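Local atomic coordinates of leucine aminopeptidase 1 (Caenorhabditis elegans, PDB entry 2HC9), a protein that removes N-terminal amino acids, preferably leucine, from peptides as a zinc-dependent aminopeptidase and probably serves as a digestive enzyme. Residues C132-K137 with D178-I183; V290-S295 with T484-L489; R373-A378 with L399-L404. The protein carries 1 engineered substitution. All coordinates share one frame; numbering follows the deposited sequence.

Contact 1 closes before contact 2 opens, and contact 3 is nested inside the long loop that contact 2 closes. Their centres lie about 26 to 31 Å apart, and no two of them touch. Helix 157-178 runs between the first two: contact 1 forms where the chain leaves its C-terminal end, while in contact 2 Val486 packs on Asp159 and Phe162 near its start. The two contacts thus tie both ends of this helix, one to the loop 132-137 of the N-terminal region, the other to the C-terminal tail. Contact 3 is a strand pair within the large mixed sheet of the catalytic domain. Contacts 1 and 3 also meet neighbouring subunits of the six-chain assembly, whereas contact 2 lies within its own chain.

Contact 1: residues C132-K137 with D178-I183; sequences CKFSMK and DTPANI
Phe134 lies flat against the extended Thr179-Pro180 step just past the C-terminal end of helix 157-178, and so joins the loop after helix 120-128, in the N-terminal M17 family region, to the loop between helices 157-178 and 186-199. The central interaction is a CH-pi contact: Thr179 CA stands 3.9 Å from the centroid of the Phe134 ring, only 5° off the ring normal. With CG anti to the backbone N (chi1 -170°), the ring swings out from its loop and lays this face over the Thr179 backbone. A flat aromatic suits the site because it covers several small groups at once: Thr179 OG1 comes within 3.4 Å of Phe134 CD1, and Pro180 CD touches Phe134 CZ at 3.5 Å. The hydroxyl itself is engaged by Arg175 O, one helical turn back.

A water and Arg467 supply the polar links. Phe134 N donates to the water at 2.9 Å, which in turn donates to Asp178 OD2 at 2.7 Å. Arg467 NH1 spans the segments, with a salt bridge to Asp178 OD2 and a bond to Phe134 O, while Gly468 N holds OD1, surroundings likely to keep the carboxylate ionised. Beyond the ring, Ser135 OG accepts from Lys137 N at 3.1 Å in an ST turn, and Met136 O is bound by Thr327 of a neighbouring subunit.

The remaining contact is apolar. Ile183 CD1 lies at the edge of the Phe134 ring, and the flexible thioether of Met136 reaches tip to tip to the same methyl, Met136 SD to Ile183 CD1 at 3.5 Å.

Contact 2: residues V290-S295 with T484-L489; sequences VKHGFS and TSVPML
An ST turn at Thr484, in the C-terminal tail, meets the loop at His292 that follows helix 277-290. Thr484 OG1 accepts from Val486 N at 3.1 Å and also bonds to Gly481 O, a double role that suits a threonine: the hydroxyl shapes the turn while the methyl faces apolar neighbours. The turn presents Ser485 N to His292 O, and this one direct hydrogen bond between the segments measures 2.9 Å with an N-H...O angle of 164°, the donor tilted 23° from the carbonyl plane. Thr484 CB closes on the same oxygen at 3.2 Å.

Two side-chain contacts accompany this bond. Val486 CG2 rests against His292 CB at 3.6 Å and obliquely against the imidazole, at 3.8 Å from both CG and ND1. Thr484 CG2 meets the Phe294 ring at its edge, 4.0 Å from CD1. Between the two aromatic residues, Gly293 has phi 66°, a positive value that glycine takes readily and that turns the chain from helix toward strand.

On helix 157-178, His292 NE2 bonds to Asp165 and Ser485 OG to Glu158, and Val486 packs on Asp159 and Phe162, while Phe294 and Thr484 share Leu289 of helix 277-290. The tail thus rests on helix 157-178 and, through Met488 and Leu489, on helix 120-128, and is tied to the loop that leads from helix 277-290 into strand 297-307.

Contact 3: residues R373-A378 with L399-L404; sequences RLHGAA and LVAPML
Gly376 to Ala378 pair in parallel with Val400 to Pro402, the two strands of a beta-alpha-beta unit linked by helix 383-396. The tight part is the backbone ladder. Gly376 N binds Leu399 O at 2.8 Å from above the carbonyl plane, whereas Ala401 N approaches Gly376 O almost head-on, with a C=O...N angle of 175°. Ala378 N to Ala401 O and Met403 N to Ala378 O continue the series. Small residues suit this close pairing: Ala378 CB sits 3.5 Å from Val400 CG1 on one face of the sheet, and Ala377 and Ala401 point to the other.

At the entry to the strands Leu399 CB makes a CH-pi contact over one face of the His375 ring, 3.7 Å from its centroid. With CG beside the backbone N (chi1 -67°), the leucine chain carries CD1 across the same ring, to 3.6 Å from CE1. Replacing the histidine by an alanine would probably leave Gly84 O without its NE2 donor and Leu399 without the flat surface it leans on.

The looser part is at Leu374, partly exposed, where CB comes no nearer than 4.3 Å to Leu399 CD1. A water near Leu374 O accepts from Leu399 N at 3.2 Å, and Leu374 reaches Leu409 of a neighbouring subunit.

Helix 383-396 covers Val400 and Pro402, Ser371 of helix 367-371 touches Ala377 and Ala401, and strand 452-457 runs antiparallel to strand 376-380, linking the pair to the large mixed sheet of the catalytic domain.

Contact 1: residues C132-K137 with D178-I183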
ATOM      1  N   CYS A 132      22.094  -6.261 -30.596  1.00 14.46           N
ATOM      2  CA  CYS A 132      21.452  -7.237 -29.698  1.00 15.97           C
ATOM      3  C   CYS A 132      21.194  -8.520 -30.481  1.00 17.86           C
ATOM      4  O   CYS A 132      20.475  -8.508 -31.482  1.00 17.58           O
ATOM      5  CB  CYS A 132      20.125  -6.664 -29.158  1.00 16.65           C
ATOM      6  SG  CYS A 132      20.333  -5.048 -28.382  1.00 21.42           S
ATOM      7  N   LYS A 133      21.772  -9.623 -30.029  1.00 14.03           N
ATOM      8  CA  LYS A 133      21.604 -10.906 -30.721  1.00 16.42           C
ATOM      9  C   LYS A 133      20.171 -11.396 -30.630  1.00 19.84           C
ATOM     10  O   LYS A 133      19.639 -11.955 -31.591  1.00 17.55           O
ATOM     11  CB  LYS A 133      22.552 -11.968 -30.140  1.00 15.70           C
ATOM     12  CG  LYS A 133      24.007 -11.721 -30.485  1.00 17.48           C
ATOM     13  CD  LYS A 133      24.862 -12.928 -30.136  1.00 18.85           C
ATOM     14  CE  LYS A 133      26.306 -12.722 -30.635  1.00 16.63           C
ATOM     15  NZ  LYS A 133      26.993 -14.063 -30.635  1.00 13.55           N
ATOM     16  N   PHE A 134      19.540 -11.214 -29.471  1.00 16.38           N
ATOM     17  CA  PHE A 134      18.339 -11.984 -29.207  1.00 16.63           C
ATOM     18  C   PHE A 134      17.048 -11.330 -29.713  1.00 17.40           C
ATOM     19  O   PHE A 134      16.723 -10.204 -29.334  1.00 15.72           O
ATOM     20  CB  PHE A 134      18.194 -12.342 -27.721  1.00 15.94           C
ATOM     21  CG  PHE A 134      17.089 -13.334 -27.485  1.00 17.82           C
ATOM     22  CD1 PHE A 134      17.316 -14.692 -27.697  1.00 18.96           C
ATOM     23  CD2 PHE A 134      15.812 -12.906 -27.141  1.00 19.51           C
ATOM     24  CE1 PHE A 134      16.278 -15.625 -27.525  1.00 18.26           C
ATOM     25  CE2 PHE A 134      14.764 -13.844 -26.988  1.00 18.95           C
ATOM     26  CZ  PHE A 134      15.027 -15.189 -27.167  1.00 17.53           C
ATOM     27  N   SER A 135      16.299 -12.048 -30.550  1.00 17.01           N
ATOM     28  CA  SER A 135      14.932 -11.603 -30.906  1.00 15.80           C
ATOM     29  C   SER A 135      14.090 -12.809 -31.268  1.00 18.94           C
ATOM     30  O   SER A 135      14.578 -13.753 -31.882  1.00 20.52           O
ATOM     31  CB  SER A 135      14.944 -10.627 -32.095  1.00 21.15           C
ATOM     32  OG  SER A 135      13.606 -10.266 -32.432  1.00 21.23           O
ATOM     33  N   MET A 136      12.832 -12.779 -30.857  1.00 14.76           N
ATOM     34  CA  MET A 136      11.871 -13.756 -31.331  1.00 17.93           C
ATOM     35  C   MET A 136      10.764 -13.139 -32.160  1.00 20.37           C
ATOM     36  O   MET A 136       9.672 -13.722 -32.296  1.00 18.85           O
ATOM     37  CB  MET A 136      11.319 -14.543 -30.142  1.00 18.26           C
ATOM     38  CG  MET A 136      12.336 -15.576 -29.695  1.00 22.79           C
ATOM     39  SD  MET A 136      11.800 -16.389 -28.185  1.00 28.34           S
ATOM     40  CE  MET A 136      10.518 -17.472 -28.828  1.00 31.34           C
ATOM     41  N   LYS A 137      11.047 -11.973 -32.734  1.00 19.66           N
ATOM     42  CA  LYS A 137      10.124 -11.418 -33.710  1.00 16.51           C
ATOM     43  C   LYS A 137       9.988 -12.360 -34.928  1.00 20.58           C
ATOM     44  O   LYS A 137      10.965 -13.006 -35.325  1.00 19.39           O
ATOM     45  CB  LYS A 137      10.552 -10.001 -34.101  1.00 20.07           C
ATOM     46  CG  LYS A 137      10.062  -8.974 -33.046  1.00 22.73           C
ATOM     47  CD  LYS A 137      10.476  -7.563 -33.353  1.00 26.66           C
ATOM     48  CE  LYS A 137      10.074  -6.640 -32.203  1.00 23.15           C
ATOM     49  NZ  LYS A 137       8.578  -6.436 -32.061  1.00 19.73           N
ATOM     50  N   ASP A 178      19.069 -11.558 -22.184  1.00 14.18           N
ATOM     51  CA  ASP A 178      17.795 -11.165 -22.848  1.00 13.36           C
ATOM     52  C   ASP A 178      16.874 -12.355 -23.107  1.00 17.14           C
ATOM     53  O   ASP A 178      15.686 -12.166 -23.312  1.00 15.15           O
ATOM     54  CB  ASP A 178      18.069 -10.510 -24.211  1.00 14.19           C
ATOM     55  CG  ASP A 178      18.782  -9.167 -24.100  1.00 17.55           C
ATOM     56  OD1 ASP A 178      18.777  -8.567 -23.002  1.00 15.81           O
ATOM     57  OD2 ASP A 178      19.322  -8.705 -25.132  1.00 16.92           O
ATOM     58  N   THR A 179      17.437 -13.563 -23.140  1.00 13.84           N
ATOM     59  CA  THR A 179      16.666 -14.772 -23.479  1.00 13.48           C
ATOM     60  C   THR A 179      15.695 -15.057 -22.314  1.00 13.61           C
ATOM     61  O   THR A 179      16.100 -15.083 -21.165  1.00 15.76           O
ATOM     62  CB  THR A 179      17.616 -16.008 -23.689  1.00 14.39           C
ATOM     63  OG1 THR A 179      18.596 -15.706 -24.705  1.00 17.21           O
ATOM     64  CG2 THR A 179      16.852 -17.254 -24.081  1.00 15.08           C
ATOM     65  N   PRO A 180      14.404 -15.259 -22.617  1.00 14.65           N
ATOM     66  CA  PRO A 180      13.463 -15.539 -21.528  1.00 14.61           C
ATOM     67  C   PRO A 180      13.776 -16.870 -20.870  1.00 18.64           C
ATOM     68  O   PRO A 180      14.347 -17.747 -21.502  1.00 13.81           O
ATOM     69  CB  PRO A 180      12.114 -15.629 -22.233  1.00 17.41           C
ATOM     70  CG  PRO A 180      12.426 -15.958 -23.664  1.00 24.00           C
ATOM     71  CD  PRO A 180      13.758 -15.272 -23.944  1.00 19.70           C
ATOM     72  N   ALA A 181      13.398 -17.027 -19.609  1.00 12.52           N
ATOM     73  CA  ALA A 181      13.797 -18.219 -18.868  1.00 13.96           C
ATOM     74  C   ALA A 181      13.046 -19.494 -19.245  1.00 14.10           C
ATOM     75  O   ALA A 181      13.484 -20.591 -18.868  1.00 16.68           O
ATOM     76  CB  ALA A 181      13.664 -17.970 -17.369  1.00 14.47           C
ATOM     77  N   ASN A 182      11.911 -19.378 -19.948  1.00 16.17           N
ATOM     78  CA  ASN A 182      11.293 -20.594 -20.513  1.00 14.52           C
ATOM     79  C   ASN A 182      12.166 -21.246 -21.588  1.00 20.68           C
ATOM     80  O   ASN A 182      12.012 -22.425 -21.926  1.00 17.31           O
ATOM     81  CB  ASN A 182       9.852 -20.379 -20.989  1.00 13.69           C
ATOM     82  CG  ASN A 182       9.748 -19.368 -22.097  1.00 18.52           C
ATOM     83  OD1 ASN A 182      10.482 -18.372 -22.113  1.00 16.03           O
ATOM     84  ND2 ASN A 182       8.825 -19.599 -23.025  1.00 16.18           N
ATOM     85  N   ILE A 183      13.123 -20.479 -22.088  1.00 15.75           N
ATOM     86  CA  ILE A 183      14.102 -21.016 -23.031  1.00 15.22           C
ATOM     87  C   ILE A 183      15.451 -21.223 -22.336  1.00 17.47           C
ATOM     88  O   ILE A 183      16.022 -22.327 -22.370  1.00 15.06           O
ATOM     89  CB  ILE A 183      14.238 -20.057 -24.222  1.00 14.96           C
ATOM     90  CG1 ILE A 183      12.881 -19.957 -24.951  1.00 21.12           C
ATOM     91  CG2 ILE A 183      15.372 -20.504 -25.163  1.00 17.80           C
ATOM     92  CD1 ILE A 183      12.869 -18.994 -26.124  1.00 25.04           C
TER
HETATM   93  O   HOH W   1      20.637 -10.043 -27.085  1.00 15.94           O

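Contact 2: residues V290-S295 with T484-L489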
ATOM      1  N   VAL A 290      40.700 -16.469 -21.611  1.00 17.65           N
ATOM      2  CA  VAL A 290      41.345 -17.760 -21.914  1.00 19.78           C
ATOM      3  C   VAL A 290      41.697 -17.849 -23.407  1.00 21.59           C
ATOM      4  O   VAL A 290      42.644 -18.546 -23.793  1.00 20.17           O
ATOM      5  CB  VAL A 290      40.501 -18.976 -21.392  1.00 19.90           C
ATOM      6  CG1 VAL A 290      41.079 -20.322 -21.898  1.00 21.88           C
ATOM      7  CG2 VAL A 290      40.527 -18.981 -19.851  1.00 18.26           C
ATOM      8  N   LYS A 291      40.972 -17.100 -24.239  1.00 18.54           N
ATOM      9  CA  LYS A 291      41.282 -17.044 -25.670  0.60 19.61           C
ATOM     10  C   LYS A 291      42.605 -16.347 -25.948  1.00 22.66           C
ATOM     11  O   LYS A 291      43.144 -16.429 -27.065  1.00 20.93           O
ATOM     12  CB  LYS A 291      40.156 -16.357 -26.443  0.60 20.41           C
ATOM     13  CG  LYS A 291      38.902 -17.207 -26.582  0.60 17.31           C
ATOM     14  CD  LYS A 291      37.778 -16.367 -27.175  0.60 22.11           C
ATOM     15  CE  LYS A 291      36.557 -17.226 -27.478  0.60 23.65           C
ATOM     16  NZ  LYS A 291      36.840 -18.149 -28.605  0.60 28.14           N
ATOM     17  N   HIS A 292      43.135 -15.662 -24.943  1.00 17.88           N
ATOM     18  CA  HIS A 292      44.311 -14.845 -25.182  1.00 18.83           C
ATOM     19  C   HIS A 292      45.487 -15.149 -24.267  1.00 19.34           C
ATOM     20  O   HIS A 292      46.133 -14.247 -23.740  1.00 22.83           O
ATOM     21  CB  HIS A 292      43.915 -13.375 -25.259  1.00 19.62           C
ATOM     22  CG  HIS A 292      43.083 -13.073 -26.465  1.00 24.05           C
ATOM     23  ND1 HIS A 292      43.642 -12.767 -27.685  1.00 21.51           N
ATOM     24  CD2 HIS A 292      41.743 -13.110 -26.661  1.00 20.11           C
ATOM     25  CE1 HIS A 292      42.683 -12.614 -28.581  1.00 22.49           C
ATOM     26  NE2 HIS A 292      41.519 -12.813 -27.986  1.00 17.79           N
ATOM     27  N   GLY A 293      45.784 -16.436 -24.127  1.00 20.02           N
ATOM     28  CA  GLY A 293      47.023 -16.874 -23.512  1.00 24.91           C
ATOM     29  C   GLY A 293      47.099 -16.520 -22.034  1.00 24.92           C
ATOM     30  O   GLY A 293      48.135 -16.070 -21.546  1.00 27.26           O
ATOM     31  N   PHE A 294      45.998 -16.710 -21.321  1.00 18.74           N
ATOM     32  CA  PHE A 294      45.944 -16.309 -19.913  1.00 21.50           C
ATOM     33  C   PHE A 294      46.914 -17.141 -19.058  1.00 19.25           C
ATOM     34  O   PHE A 294      46.834 -18.381 -19.005  1.00 19.93           O
ATOM     35  CB  PHE A 294      44.526 -16.457 -19.351  1.00 18.69           C
ATOM     36  CG  PHE A 294      44.316 -15.728 -18.039  1.00 18.75           C
ATOM     37  CD1 PHE A 294      44.066 -14.348 -18.026  1.00 20.36           C
ATOM     38  CD2 PHE A 294      44.324 -16.425 -16.828  1.00 18.10           C
ATOM     39  CE1 PHE A 294      43.859 -13.661 -16.808  1.00 19.83           C
ATOM     40  CE2 PHE A 294      44.117 -15.752 -15.616  1.00 17.76           C
ATOM     41  CZ  PHE A 294      43.887 -14.369 -15.611  1.00 17.44           C
ATOM     42  N   SER A 295      47.815 -16.440 -18.387  1.00 19.54           N
ATOM     43  CA  SER A 295      49.037 -17.048 -17.874  1.00 22.26           C
ATOM     44  C   SER A 295      48.875 -17.576 -16.438  1.00 21.82           C
ATOM     45  O   SER A 295      49.779 -18.228 -15.913  1.00 21.17           O
ATOM     46  CB  SER A 295      50.184 -16.039 -17.918  1.00 20.87           C
ATOM     47  OG  SER A 295      49.971 -15.006 -16.971  1.00 24.78           O
ATOM     48  N   THR A 484      47.330 -11.713 -19.996  1.00 20.21           N
ATOM     49  CA  THR A 484      47.132 -12.168 -21.376  1.00 19.09           C
ATOM     50  C   THR A 484      48.294 -11.742 -22.264  1.00 21.55           C
ATOM     51  O   THR A 484      49.189 -10.989 -21.837  1.00 20.83           O
ATOM     52  CB  THR A 484      45.856 -11.573 -22.004  1.00 17.48           C
ATOM     53  OG1 THR A 484      46.054 -10.173 -22.236  1.00 20.01           O
ATOM     54  CG2 THR A 484      44.638 -11.792 -21.084  1.00 22.17           C
ATOM     55  N   SER A 485      48.244 -12.199 -23.519  1.00 22.20           N
ATOM     56  CA  SER A 485      49.198 -11.785 -24.523  1.00 23.34           C
ATOM     57  C   SER A 485      48.795 -10.516 -25.245  1.00 27.84           C
ATOM     58  O   SER A 485      49.466 -10.144 -26.206  1.00 30.64           O
ATOM     59  CB  SER A 485      49.397 -12.898 -25.562  1.00 27.49           C
ATOM     60  OG  SER A 485      48.165 -13.230 -26.191  1.00 29.78           O
ATOM     61  N   VAL A 486      47.713  -9.850 -24.822  1.00 18.67           N
ATOM     62  CA  VAL A 486      47.162  -8.761 -25.636  1.00 20.32           C
ATOM     63  C   VAL A 486      47.907  -7.451 -25.386  1.00 22.87           C
ATOM     64  O   VAL A 486      47.891  -6.952 -24.270  1.00 22.75           O
ATOM     65  CB  VAL A 486      45.643  -8.552 -25.376  1.00 16.98           C
ATOM     66  CG1 VAL A 486      45.078  -7.533 -26.370  1.00 19.19           C
ATOM     67  CG2 VAL A 486      44.885  -9.886 -25.526  1.00 16.50           C
ATOM     68  N   PRO A 487      48.543  -6.879 -26.425  1.00 24.76           N
ATOM     69  CA  PRO A 487      49.352  -5.667 -26.198  1.00 26.60           C
ATOM     70  C   PRO A 487      48.621  -4.534 -25.482  1.00 27.22           C
ATOM     71  O   PRO A 487      49.142  -3.990 -24.516  1.00 28.41           O
ATOM     72  CB  PRO A 487      49.759  -5.251 -27.622  1.00 28.26           C
ATOM     73  CG  PRO A 487      49.832  -6.543 -28.361  1.00 26.50           C
ATOM     74  CD  PRO A 487      48.636  -7.340 -27.826  1.00 25.68           C
ATOM     75  N   MET A 488      47.405  -4.208 -25.913  1.00 20.70           N
ATOM     76  CA  MET A 488      46.648  -3.108 -25.300  1.00 20.74           C
ATOM     77  C   MET A 488      46.191  -3.383 -23.863  1.00 26.87           C
ATOM     78  O   MET A 488      45.737  -2.461 -23.184  1.00 26.54           O
ATOM     79  CB  MET A 488      45.436  -2.695 -26.142  1.00 23.00           C
ATOM     80  CG  MET A 488      44.217  -3.663 -26.050  1.00 21.93           C
ATOM     81  SD  MET A 488      42.896  -3.341 -27.238  1.00 21.70           S
ATOM     82  CE  MET A 488      42.557  -1.587 -26.908  1.00 21.67           C
ATOM     83  N   LEU A 489      46.276  -4.637 -23.422  1.00 21.72           N
ATOM     84  CA  LEU A 489      45.912  -4.983 -22.035  1.00 29.69           C
ATOM     85  C   LEU A 489      47.134  -5.061 -21.126  1.00 37.59           C
ATOM     86  O   LEU A 489      47.007  -5.245 -19.918  1.00 30.08           O
ATOM     87  CB  LEU A 489      45.189  -6.333 -21.984  1.00 23.43           C
ATOM     88  CG  LEU A 489      43.884  -6.392 -22.786  1.00 20.31           C
ATOM     89  CD1 LEU A 489      43.224  -7.755 -22.616  1.00 17.47           C
ATOM     90  CD2 LEU A 489      42.917  -5.271 -22.361  1.00 23.05           C
TER

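Contact 3: residues R373-A378 with L399-L404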
ATOM      1  N   ARG A 373      22.993   3.570 -11.409  1.00 16.23           N
ATOM      2  CA  ARG A 373      22.625   2.557 -12.415  1.00 16.04           C
ATOM      3  C   ARG A 373      23.738   2.224 -13.402  1.00 18.48           C
ATOM      4  O   ARG A 373      23.606   1.282 -14.182  1.00 18.04           O
ATOM      5  CB  ARG A 373      21.338   2.951 -13.152  1.00 14.65           C
ATOM      6  CG  ARG A 373      20.152   3.078 -12.195  1.00 19.86           C
ATOM      7  CD  ARG A 373      18.816   3.171 -12.897  1.00 21.65           C
ATOM      8  NE  ARG A 373      17.755   3.160 -11.880  1.00 34.31           N
ATOM      9  CZ  ARG A 373      17.368   2.090 -11.170  1.00 43.03           C
ATOM     10  NH1 ARG A 373      17.902   0.888 -11.372  1.00 42.78           N
ATOM     11  NH2 ARG A 373      16.423   2.211 -10.252  1.00 43.11           N
ATOM     12  N   LEU A 374      24.827   2.990 -13.364  1.00 16.30           N
ATOM     13  CA  LEU A 374      25.956   2.794 -14.284  1.00 18.37           C
ATOM     14  C   LEU A 374      27.154   2.116 -13.617  1.00 21.30           C
ATOM     15  O   LEU A 374      28.005   1.550 -14.300  1.00 20.66           O
ATOM     16  CB  LEU A 374      26.406   4.148 -14.855  1.00 18.75           C
ATOM     17  CG  LEU A 374      25.650   4.701 -16.056  1.00 26.63           C
ATOM     18  CD1 LEU A 374      24.201   4.986 -15.742  1.00 29.49           C
ATOM     19  CD2 LEU A 374      26.351   5.955 -16.552  1.00 21.30           C
ATOM     20  N   HIS A 375      27.223   2.178 -12.282  1.00 19.37           N
ATOM     21  CA  HIS A 375      28.385   1.656 -11.544  1.00 16.66           C
ATOM     22  C   HIS A 375      28.009   0.362 -10.814  1.00 16.71           C
ATOM     23  O   HIS A 375      27.033   0.332 -10.029  1.00 18.37           O
ATOM     24  CB  HIS A 375      28.842   2.658 -10.459  1.00 14.18           C
ATOM     25  CG  HIS A 375      29.480   3.904 -10.997  1.00 14.32           C
ATOM     26  ND1 HIS A 375      28.783   4.852 -11.715  1.00 17.68           N
ATOM     27  CD2 HIS A 375      30.756   4.359 -10.906  1.00 15.34           C
ATOM     28  CE1 HIS A 375      29.589   5.856 -12.007  1.00 16.88           C
ATOM     29  NE2 HIS A 375      30.793   5.580 -11.531  1.00 16.37           N
ATOM     30  N   GLY A 376      28.802  -0.686 -11.003  1.00 15.27           N
ATOM     31  CA  GLY A 376      28.645  -1.865 -10.127  1.00 15.06           C
ATOM     32  C   GLY A 376      29.177  -1.453  -8.748  1.00 19.04           C
ATOM     33  O   GLY A 376      30.003  -0.538  -8.635  1.00 17.21           O
ATOM     34  N   ALA A 377      28.707  -2.120  -7.703  1.00 15.73           N
ATOM     35  CA  ALA A 377      29.111  -1.773  -6.342  1.00 14.48           C
ATOM     36  C   ALA A 377      30.028  -2.858  -5.825  1.00 14.44           C
ATOM     37  O   ALA A 377      29.624  -4.014  -5.717  1.00 17.06           O
ATOM     38  CB  ALA A 377      27.830  -1.621  -5.443  1.00 14.98           C
ATOM     39  N   ALA A 378      31.284  -2.496  -5.552  1.00 15.50           N
ATOM     40  CA  ALA A 378      32.312  -3.457  -5.147  1.00 15.08           C
ATOM     41  C   ALA A 378      32.610  -3.399  -3.648  1.00 15.29           C
ATOM     42  O   ALA A 378      32.890  -2.310  -3.103  1.00 18.39           O
ATOM     43  CB  ALA A 378      33.618  -3.189  -5.914  1.00 15.52           C
ATOM     44  N   LEU A 399      31.758   0.578 -15.272  1.00 17.16           N
ATOM     45  CA  LEU A 399      32.115   1.381 -14.081  1.00 18.47           C
ATOM     46  C   LEU A 399      31.916   0.629 -12.785  1.00 14.51           C
ATOM     47  O   LEU A 399      31.026  -0.229 -12.682  1.00 15.43           O
ATOM     48  CB  LEU A 399      31.305   2.678 -14.059  1.00 15.55           C
ATOM     49  CG  LEU A 399      31.659   3.651 -15.197  1.00 19.19           C
ATOM     50  CD1 LEU A 399      30.678   4.823 -15.239  1.00 15.49           C
ATOM     51  CD2 LEU A 399      33.070   4.181 -14.951  1.00 23.25           C
ATOM     52  N   VAL A 400      32.767   0.937 -11.804  1.00 16.55           N
ATOM     53  CA  VAL A 400      32.700   0.293 -10.478  1.00 15.77           C
ATOM     54  C   VAL A 400      32.868   1.396  -9.417  1.00 16.22           C
ATOM     55  O   VAL A 400      33.727   2.296  -9.578  1.00 17.86           O
ATOM     56  CB  VAL A 400      33.810  -0.753 -10.307  1.00 14.01           C
ATOM     57  CG1 VAL A 400      33.751  -1.383  -8.913  1.00 16.30           C
ATOM     58  CG2 VAL A 400      33.713  -1.852 -11.392  1.00 15.77           C
ATOM     59  N   ALA A 401      32.034   1.336  -8.377  1.00 15.40           N
ATOM     60  CA  ALA A 401      32.122   2.236  -7.227  1.00 16.90           C
ATOM     61  C   ALA A 401      32.305   1.386  -5.973  1.00 14.73           C
ATOM     62  O   ALA A 401      31.853   0.220  -5.910  1.00 16.72           O
ATOM     63  CB  ALA A 401      30.808   3.098  -7.110  1.00 16.12           C
ATOM     64  N   PRO A 402      32.980   1.938  -4.956  1.00 16.23           N
ATOM     65  CA  PRO A 402      33.217   1.130  -3.778  1.00 14.97           C
ATOM     66  C   PRO A 402      32.066   1.139  -2.773  1.00 17.43           C
ATOM     67  O   PRO A 402      31.369   2.149  -2.613  1.00 19.41           O
ATOM     68  CB  PRO A 402      34.453   1.810  -3.139  1.00 17.30           C
ATOM     69  CG  PRO A 402      34.352   3.208  -3.526  1.00 18.01           C
ATOM     70  CD  PRO A 402      33.617   3.270  -4.847  1.00 20.77           C
ATOM     71  N   MET A 403      31.855  -0.020  -2.151  0.50 15.46           N
ATOM     72  CA  MET A 403      31.029  -0.181  -0.945  0.50 16.38           C
ATOM     73  C   MET A 403      31.921  -0.172   0.283  0.50 17.44           C
ATOM     74  O   MET A 403      33.104  -0.519   0.213  0.50 19.47           O
ATOM     75  CB  MET A 403      30.285  -1.532  -0.967  0.50 18.47           C
ATOM     76  CG  MET A 403      29.161  -1.620  -1.970  0.50 13.16           C
ATOM     77  SD  MET A 403      27.768  -2.690  -1.506  0.50 11.54           S
ATOM     78  CE  MET A 403      28.253  -4.173  -2.403  0.50  8.10           C
ATOM     79  N   LEU A 404      31.340   0.195   1.420  1.00 16.32           N
ATOM     80  CA  LEU A 404      32.032   0.031   2.708  1.00 19.09           C
ATOM     81  C   LEU A 404      32.241  -1.429   3.045  1.00 16.88           C
ATOM     82  O   LEU A 404      31.320  -2.261   2.888  1.00 19.18           O
ATOM     83  CB  LEU A 404      31.221   0.649   3.861  1.00 20.62           C
ATOM     84  CG  LEU A 404      31.203   2.168   4.009  1.00 18.75           C
ATOM     85  CD1 LEU A 404      30.116   2.570   5.040  1.00 16.70           C
ATOM     86  CD2 LEU A 404      32.591   2.664   4.421  1.00 20.28           C
TER
HETATM   87  O   HOH W   2      28.874   0.795 -16.657  1.00 19.46           O